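Local coordinates for protein cytidine deaminase (Mycobacterium tuberculosis, PDB 4WIG) that catalyses the zinc-dependent hydrolytic deamination of cytidine and 2'-deoxycytidine to uridine and 2'-deoxyuridine, and so recycles pyrimidine nucleosides, at residues A[30-35]-A[40-45]; A[56-61]-A[76-81]. The protein carries 1 engineered substitution. All blocks are in the same frame, centred on the assembly; numbering follows the deposited sequence. Where two conformers were deposited one is given.

Interaction 1: residues A[30-35]-A[40-45]; sequences GAAALV and VVTGCN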
ATOM      1  N   GLY A  30       6.597   8.155 -15.533  1.00  8.24           N
ATOM      2  CA  GLY A  30       5.403   8.878 -15.942  1.00  8.17           C
ATOM      3  C   GLY A  30       4.465   7.947 -16.673  1.00  8.28           C
ATOM      4  O   GLY A  30       4.914   6.971 -17.280  1.00  8.20           O
ATOM      5  N   ALA A  31       3.169   8.240 -16.627  1.00  8.17           N
ATOM      6  CA  ALA A  31       2.215   7.456 -17.364  1.00  8.22           C
ATOM      7  C   ALA A  31       1.126   8.336 -17.938  1.00  8.27           C
ATOM      8  O   ALA A  31       0.829   9.396 -17.398  1.00  8.08           O
ATOM      9  CB  ALA A  31       1.625   6.369 -16.475  1.00  8.34           C
ATOM     10  N   ALA A  32       0.550   7.890 -19.043  1.00  8.42           N
ATOM     11  CA  ALA A  32      -0.544   8.600 -19.683  1.00  8.69           C
ATOM     12  C   ALA A  32      -1.516   7.587 -20.255  1.00  8.98           C
ATOM     13  O   ALA A  32      -1.105   6.546 -20.776  1.00  9.05           O
ATOM     14  CB  ALA A  32      -0.019   9.503 -20.783  1.00  8.72           C
ATOM     15  N   ALA A  33      -2.804   7.893 -20.148  1.00  9.15           N
ATOM     16  CA  ALA A  33      -3.840   6.986 -20.599  1.00  9.50           C
ATOM     17  C   ALA A  33      -4.921   7.722 -21.362  1.00  9.83           C
ATOM     18  O   ALA A  33      -5.288   8.860 -21.019  1.00  9.38           O
ATOM     19  CB  ALA A  33      -4.447   6.233 -19.419  1.00  9.55           C
ATOM     20  N   LEU A  34      -5.391   7.060 -22.415  1.00 10.38           N
ATOM     21  CA  LEU A  34      -6.546   7.488 -23.179  1.00 11.20           C
ATOM     22  C   LEU A  34      -7.797   6.953 -22.490  1.00 11.78           C
ATOM     23  O   LEU A  34      -7.924   5.743 -22.245  1.00 11.63           O
ATOM     24  CB  LEU A  34      -6.480   6.912 -24.579  1.00 11.13           C
ATOM     25  CG  LEU A  34      -7.617   7.227 -25.544  1.00 11.11           C
ATOM     26  CD1 LEU A  34      -7.620   8.702 -25.905  1.00 11.02           C
ATOM     27  CD2 LEU A  34      -7.481   6.348 -26.777  1.00 11.20           C
ATOM     28  N   VAL A  35      -8.710   7.871 -22.213  0.96 12.08           N
ATOM     29  CA  VAL A  35      -9.991   7.559 -21.582  0.96 12.73           C
ATOM     30  C   VAL A  35     -11.035   7.375 -22.680  0.96 13.56           C
ATOM     31  O   VAL A  35     -10.846   7.854 -23.807  0.96 13.75           O
ATOM     32  CB  VAL A  35     -10.393   8.681 -20.606  0.96 12.59           C
ATOM     33  CG1 VAL A  35     -11.623   8.286 -19.794  0.96 12.62           C
ATOM     34  CG2 VAL A  35      -9.223   9.014 -19.683  0.96 12.56           C
ATOM     35  N   VAL A  40      -7.035  12.561 -22.430  1.00 12.82           N
ATOM     36  CA  VAL A  40      -5.851  11.884 -21.929  1.00 12.56           C
ATOM     37  C   VAL A  40      -5.586  12.351 -20.498  1.00 12.30           C
ATOM     38  O   VAL A  40      -5.660  13.541 -20.206  1.00 12.10           O
ATOM     39  CB  VAL A  40      -4.631  12.147 -22.836  1.00 12.83           C
ATOM     40  CG1 VAL A  40      -3.339  11.648 -22.190  1.00 12.97           C
ATOM     41  CG2 VAL A  40      -4.830  11.466 -24.184  1.00 12.77           C
ATOM     42  N   VAL A  41      -5.293  11.408 -19.608  1.00 11.76           N
ATOM     43  CA  VAL A  41      -4.952  11.735 -18.224  1.00 11.58           C
ATOM     44  C   VAL A  41      -3.539  11.240 -17.948  1.00 11.29           C
ATOM     45  O   VAL A  41      -3.085  10.294 -18.589  1.00 11.07           O
ATOM     46  CB  VAL A  41      -5.965  11.117 -17.235  1.00 11.70           C
ATOM     47  CG1 VAL A  41      -7.325  11.755 -17.442  1.00 11.75           C
ATOM     48  CG2 VAL A  41      -6.069   9.606 -17.399  1.00 11.91           C
ATOM     49  N   THR A  42      -2.841  11.897 -17.022  1.00 10.80           N
ATOM     50  CA  THR A  42      -1.436  11.572 -16.768  1.00 10.53           C
ATOM     51  C   THR A  42      -1.146  11.404 -15.277  1.00 10.11           C
ATOM     52  O   THR A  42      -1.922  11.801 -14.426  1.00  9.50           O
ATOM     53  CB  THR A  42      -0.465  12.628 -17.349  1.00 10.92           C
ATOM     54  OG1 THR A  42      -0.665  13.883 -16.697  1.00 11.19           O
ATOM     55  CG2 THR A  42      -0.633  12.798 -18.831  1.00 10.82           C
ATOM     56  N   GLY A  43      -0.003  10.800 -14.990  1.00  9.91           N
ATOM     57  CA  GLY A  43       0.418  10.557 -13.636  1.00  9.73           C
ATOM     58  C   GLY A  43       1.914  10.364 -13.585  1.00  9.61           C
ATOM     59  O   GLY A  43       2.535   9.954 -14.573  1.00  9.06           O
ATOM     60  N   CYS A  44       2.495  10.662 -12.425  1.00  9.46           N
ATOM     61  CA  CYS A  44       3.895  10.385 -12.185  1.00  9.56           C
ATOM     62  C   CYS A  44       4.065   9.760 -10.821  1.00  9.50           C
ATOM     63  O   CYS A  44       3.183   9.888  -9.951  1.00  9.06           O
ATOM     64  CB  CYS A  44       4.735  11.653 -12.310  1.00 10.03           C
ATOM     65  SG  CYS A  44       4.319  12.981 -11.161  1.00 11.02           S
ATOM     66  N   ASN A  45       5.173   9.062 -10.623  1.00  9.50           N
ATOM     67  CA  ASN A  45       5.422   8.487  -9.300  1.00  9.58           C
ATOM     68  C   ASN A  45       5.812   9.517  -8.226  1.00  9.19           C
ATOM     69  O   ASN A  45       6.275  10.634  -8.508  1.00  8.82           O
ATOM     70  CB  ASN A  45       6.384   7.279  -9.351  1.00 10.10           C
ATOM     71  CG  ASN A  45       7.753   7.612  -9.894  1.00 10.46           C
ATOM     72  OD1 ASN A  45       7.937   8.580 -10.619  1.00 11.35           O
ATOM     73  ND2 ASN A  45       8.737   6.805  -9.522  1.00 11.06           N
TER

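Interaction 2: residues A[56-61]-A[76-81]; sequences CAECAV and LACVDG. With ZN (zinc ion), chain C.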
ATOM      1  N   CYS A  56       2.672   4.913  -7.331  1.00  9.32           N
ATOM      2  CA  CYS A  56       3.061   4.627  -8.707  1.00  9.13           C
ATOM      3  C   CYS A  56       2.390   5.577  -9.685  1.00  8.80           C
ATOM      4  O   CYS A  56       1.248   5.996  -9.464  1.00  8.81           O
ATOM      5  CB  CYS A  56       2.672   3.204  -9.087  1.00  9.29           C
ATOM      6  SG  CYS A  56       3.774   1.917  -8.459  1.00  9.89           S
ATOM      7  N   ALA A  57       3.076   5.867 -10.788  1.00  8.75           N
ATOM      8  CA  ALA A  57       2.528   6.708 -11.854  1.00  8.75           C
ATOM      9  C   ALA A  57       1.165   6.234 -12.345  1.00  8.78           C
ATOM     10  O   ALA A  57       0.270   7.036 -12.592  1.00  8.37           O
ATOM     11  CB  ALA A  57       3.511   6.758 -13.029  1.00  8.58           C
ATOM     12  N   GLU A  58       1.037   4.923 -12.527  1.00  8.99           N
ATOM     13  CA  GLU A  58      -0.173   4.334 -13.058  1.00  9.31           C
ATOM     14  C   GLU A  58      -1.341   4.521 -12.089  1.00  9.63           C
ATOM     15  O   GLU A  58      -2.466   4.775 -12.530  1.00  9.41           O
ATOM     16  CB  GLU A  58       0.035   2.856 -13.391  1.00  9.48           C
ATOM     17  CG  GLU A  58       1.237   2.589 -14.287  1.00  9.58           C
ATOM     18  CD  GLU A  58       2.508   2.288 -13.509  1.00  9.81           C
ATOM     19  OE1 GLU A  58       2.980   3.157 -12.741  1.00  9.89           O
ATOM     20  OE2 GLU A  58       3.059   1.180 -13.675  1.00 10.41           O
ATOM     21  N   CYS A  59      -1.075   4.422 -10.786  1.00  9.92           N
ATOM     22  CA  CYS A  59      -2.085   4.751  -9.781  1.00 10.48           C
ATOM     23  C   CYS A  59      -2.457   6.225  -9.823  1.00 10.12           C
ATOM     24  O   CYS A  59      -3.622   6.562  -9.670  1.00 10.32           O
ATOM     25  CB  CYS A  59      -1.627   4.374  -8.374  1.00 11.09           C
ATOM     26  SG  CYS A  59      -1.568   2.581  -8.150  1.00 13.03           S
ATOM     27  N   ALA A  60      -1.464   7.093 -10.026  1.00 10.04           N
ATOM     28  CA  ALA A  60      -1.720   8.522 -10.202  1.00  9.93           C
ATOM     29  C   ALA A  60      -2.647   8.777 -11.415  1.00  9.79           C
ATOM     30  O   ALA A  60      -3.525   9.633 -11.351  1.00  9.46           O
ATOM     31  CB  ALA A  60      -0.411   9.295 -10.342  1.00 10.16           C
ATOM     32  N   VAL A  61      -2.451   8.027 -12.504  1.00  9.64           N
ATOM     33  CA  VAL A  61      -3.357   8.093 -13.658  1.00  9.39           C
ATOM     34  C   VAL A  61      -4.815   7.793 -13.286  1.00  9.35           C
ATOM     35  O   VAL A  61      -5.741   8.485 -13.735  1.00  9.78           O
ATOM     36  CB  VAL A  61      -2.890   7.141 -14.787  1.00  9.40           C
ATOM     37  CG1 VAL A  61      -3.982   6.898 -15.813  1.00  9.34           C
ATOM     38  CG2 VAL A  61      -1.643   7.705 -15.458  1.00  9.42           C
ATOM     39  N   LEU A  76      -2.869   2.754 -22.130  1.00  8.31           N
ATOM     40  CA  LEU A  76      -1.919   3.377 -21.248  1.00  8.62           C
ATOM     41  C   LEU A  76      -0.460   3.135 -21.707  1.00  8.64           C
ATOM     42  O   LEU A  76      -0.095   2.030 -22.080  1.00  8.41           O
ATOM     43  CB  LEU A  76      -2.115   2.837 -19.818  1.00  8.79           C
ATOM     44  CG  LEU A  76      -1.208   3.437 -18.747  1.00  8.93           C
ATOM     45  CD1 LEU A  76      -1.948   3.633 -17.434  1.00  9.04           C
ATOM     46  CD2 LEU A  76       0.035   2.590 -18.525  1.00  9.05           C
ATOM     47  N   ALA A  77       0.364   4.184 -21.652  1.00  8.74           N
ATOM     48  CA  ALA A  77       1.817   4.070 -21.808  1.00  8.90           C
ATOM     49  C   ALA A  77       2.496   4.491 -20.505  1.00  9.25           C
ATOM     50  O   ALA A  77       2.097   5.473 -19.888  1.00  9.36           O
ATOM     51  CB  ALA A  77       2.320   4.948 -22.961  1.00  8.77           C
ATOM     52  N   CYS A  78       3.513   3.736 -20.103  1.00  9.43           N
ATOM     53  CA  CYS A  78       4.313   4.029 -18.911  1.00  9.99           C
ATOM     54  C   CYS A  78       5.778   4.054 -19.320  1.00 10.00           C
ATOM     55  O   CYS A  78       6.248   3.140 -19.972  1.00  9.77           O
ATOM     56  CB  CYS A  78       4.110   2.932 -17.876  1.00 10.49           C
ATOM     57  SG  CYS A  78       4.914   3.228 -16.291  1.00 11.51           S
ATOM     58  N   VAL A  79       6.487   5.103 -18.941  1.00 10.39           N
ATOM     59  CA  VAL A  79       7.885   5.261 -19.311  1.00 10.56           C
ATOM     60  C   VAL A  79       8.716   5.698 -18.118  1.00 10.76           C
ATOM     61  O   VAL A  79       8.201   6.273 -17.158  1.00 10.55           O
ATOM     62  CB  VAL A  79       8.065   6.282 -20.468  1.00 10.52           C
ATOM     63  CG1 VAL A  79       7.260   5.838 -21.699  1.00 10.63           C
ATOM     64  CG2 VAL A  79       7.650   7.676 -20.013  1.00 10.83           C
ATOM     65  N   ASP A  80      10.012   5.433 -18.193  1.00 11.11           N
ATOM     66  CA  ASP A  80      10.949   5.912 -17.189  1.00 11.16           C
ATOM     67  C   ASP A  80      11.462   7.330 -17.544  1.00 11.84           C
ATOM     68  O   ASP A  80      10.999   7.923 -18.515  1.00 11.15           O
ATOM     69  CB  ASP A  80      12.067   4.899 -17.003  1.00 11.17           C
ATOM     70  CG  ASP A  80      13.068   4.866 -18.160  1.00 11.80           C
ATOM     71  OD1 ASP A  80      13.016   5.707 -19.088  1.00 11.46           O
ATOM     72  OD2 ASP A  80      13.905   3.945 -18.128  1.00 13.24           O
ATOM     73  N   GLY A  81      12.395   7.857 -16.743  1.00 12.74           N
ATOM     74  CA  GLY A  81      12.932   9.211 -16.928  1.00 13.41           C
ATOM     75  C   GLY A  81      13.634   9.414 -18.262  1.00 14.63           C
ATOM     76  O   GLY A  81      13.750  10.537 -18.735  1.00 14.95           O
TER
HETATM   77 ZN    ZN C 201       3.216   0.203  -9.900  1.00  9.31          ZN
HETATM   78  O   HOH W   1       4.220   0.299 -11.546  1.00 11.45           O

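Interaction 1: residues A[30-35]-A[40-45]
The methyl group of Ala-32 lies against two side chains of the partner strand: its CB is 3.9 Å from CG2 of Thr-42 directly across and 4.2 Å from CG1 of Val-40 on the diagonal. In Thr-42, chi1 of 64° sets OG1 between the backbone N and the carbonyl carbon, which leaves CG2 beside the N and facing Ala-32. Farther along the same face, CD1 of Leu-34 meets CG2 of Val-40 at 4.3 Å. Helix 6-17 touches this face through Met-8, Asn-12 and Ala-16. On the other face, Ala-33 CB and Val-41 CG2 come within 4.3 Å, and both residues touch Val-61 of helix 57-67. Four backbone bonds tie the antiparallel strands in two reciprocal pairs: Ala-31 with Gly-43 and Ala-33 with Val-41. The Ala-33 N to Val-41 O bond is 2.9 Å long and close to straight (161°). Beyond the ribbon, Asn-45, part of the substrate site by similarity, bonds the backbone N of Val-29 through OD1 and the backbone O of Phe-27 through ND2. The arrangement is a beta hairpin of the cytidine deaminase fold, its second strand outermost in the sheet within this chain, leading into the probable nucleoside pocket.

Interaction 2: residues A[56-61]-A[76-81]
This is a buried helix-on-sheet contact at the active site, made by side chains between the first turn of helix 57-67 and strand 73-80, whose segment axes approach to 9.9 Å. Cys-78 SG lies over the face of the carboxylate of Glu-58, the proton donor by similarity, 3.8 Å from its CD. A bend in the middle of the glutamate chain (chi2 92°) turns the carboxylate toward the metal, where OE2 accepts a 2.6 Å hydrogen bond from a water that itself sits 1.9 Å from the zinc ion. Cys-56, at the N-cap of the helix, binds the zinc through SG at 2.3 Å, and Cys-89 and Cys-92 complete the protein ligands. The water is thus fixed between metal and carboxylate, consistent with the hydrolytic nucleophile of zinc-dependent deaminases. One turn deeper, the two methyls of Leu-76 divide between Val-61 and Glu-58: CD1 packs obliquely on CG1 of Val-61 at 4.2 Å, while CD2 comes to 4.4 Å from CG of Glu-58. Leu-96 of helix 90-100 also touches Leu-76. Pro-88 and Cys-92 border Glu-58, and strand 29-35 meets Val-61 through Ala-31 and Ala-33.

Overall arrangement
Interactions 1 and 2 follow one another along the chain, with centres 6 Å apart, and share the central sheet. Strand 29-35 of the hairpin is also the neighbour of strand 73-80, joined to it by probable hydrogen bonds from Ala-77 N to Ala-32 O and from Val-79 N to Gly-30 O. Helix 57-67, next after the hairpin, packs on the face shared by these two strands and also reaches strand 40-44: CG2 of Val-61 comes to 3.5 Å from N of Gly-43, which has no side chain on that face. The hairpin ends at Asn-45, near the helix start where Cys-56 binds zinc. Both contacts touch the second subunit of the homotetramer, and interaction 2 reaches the third as well.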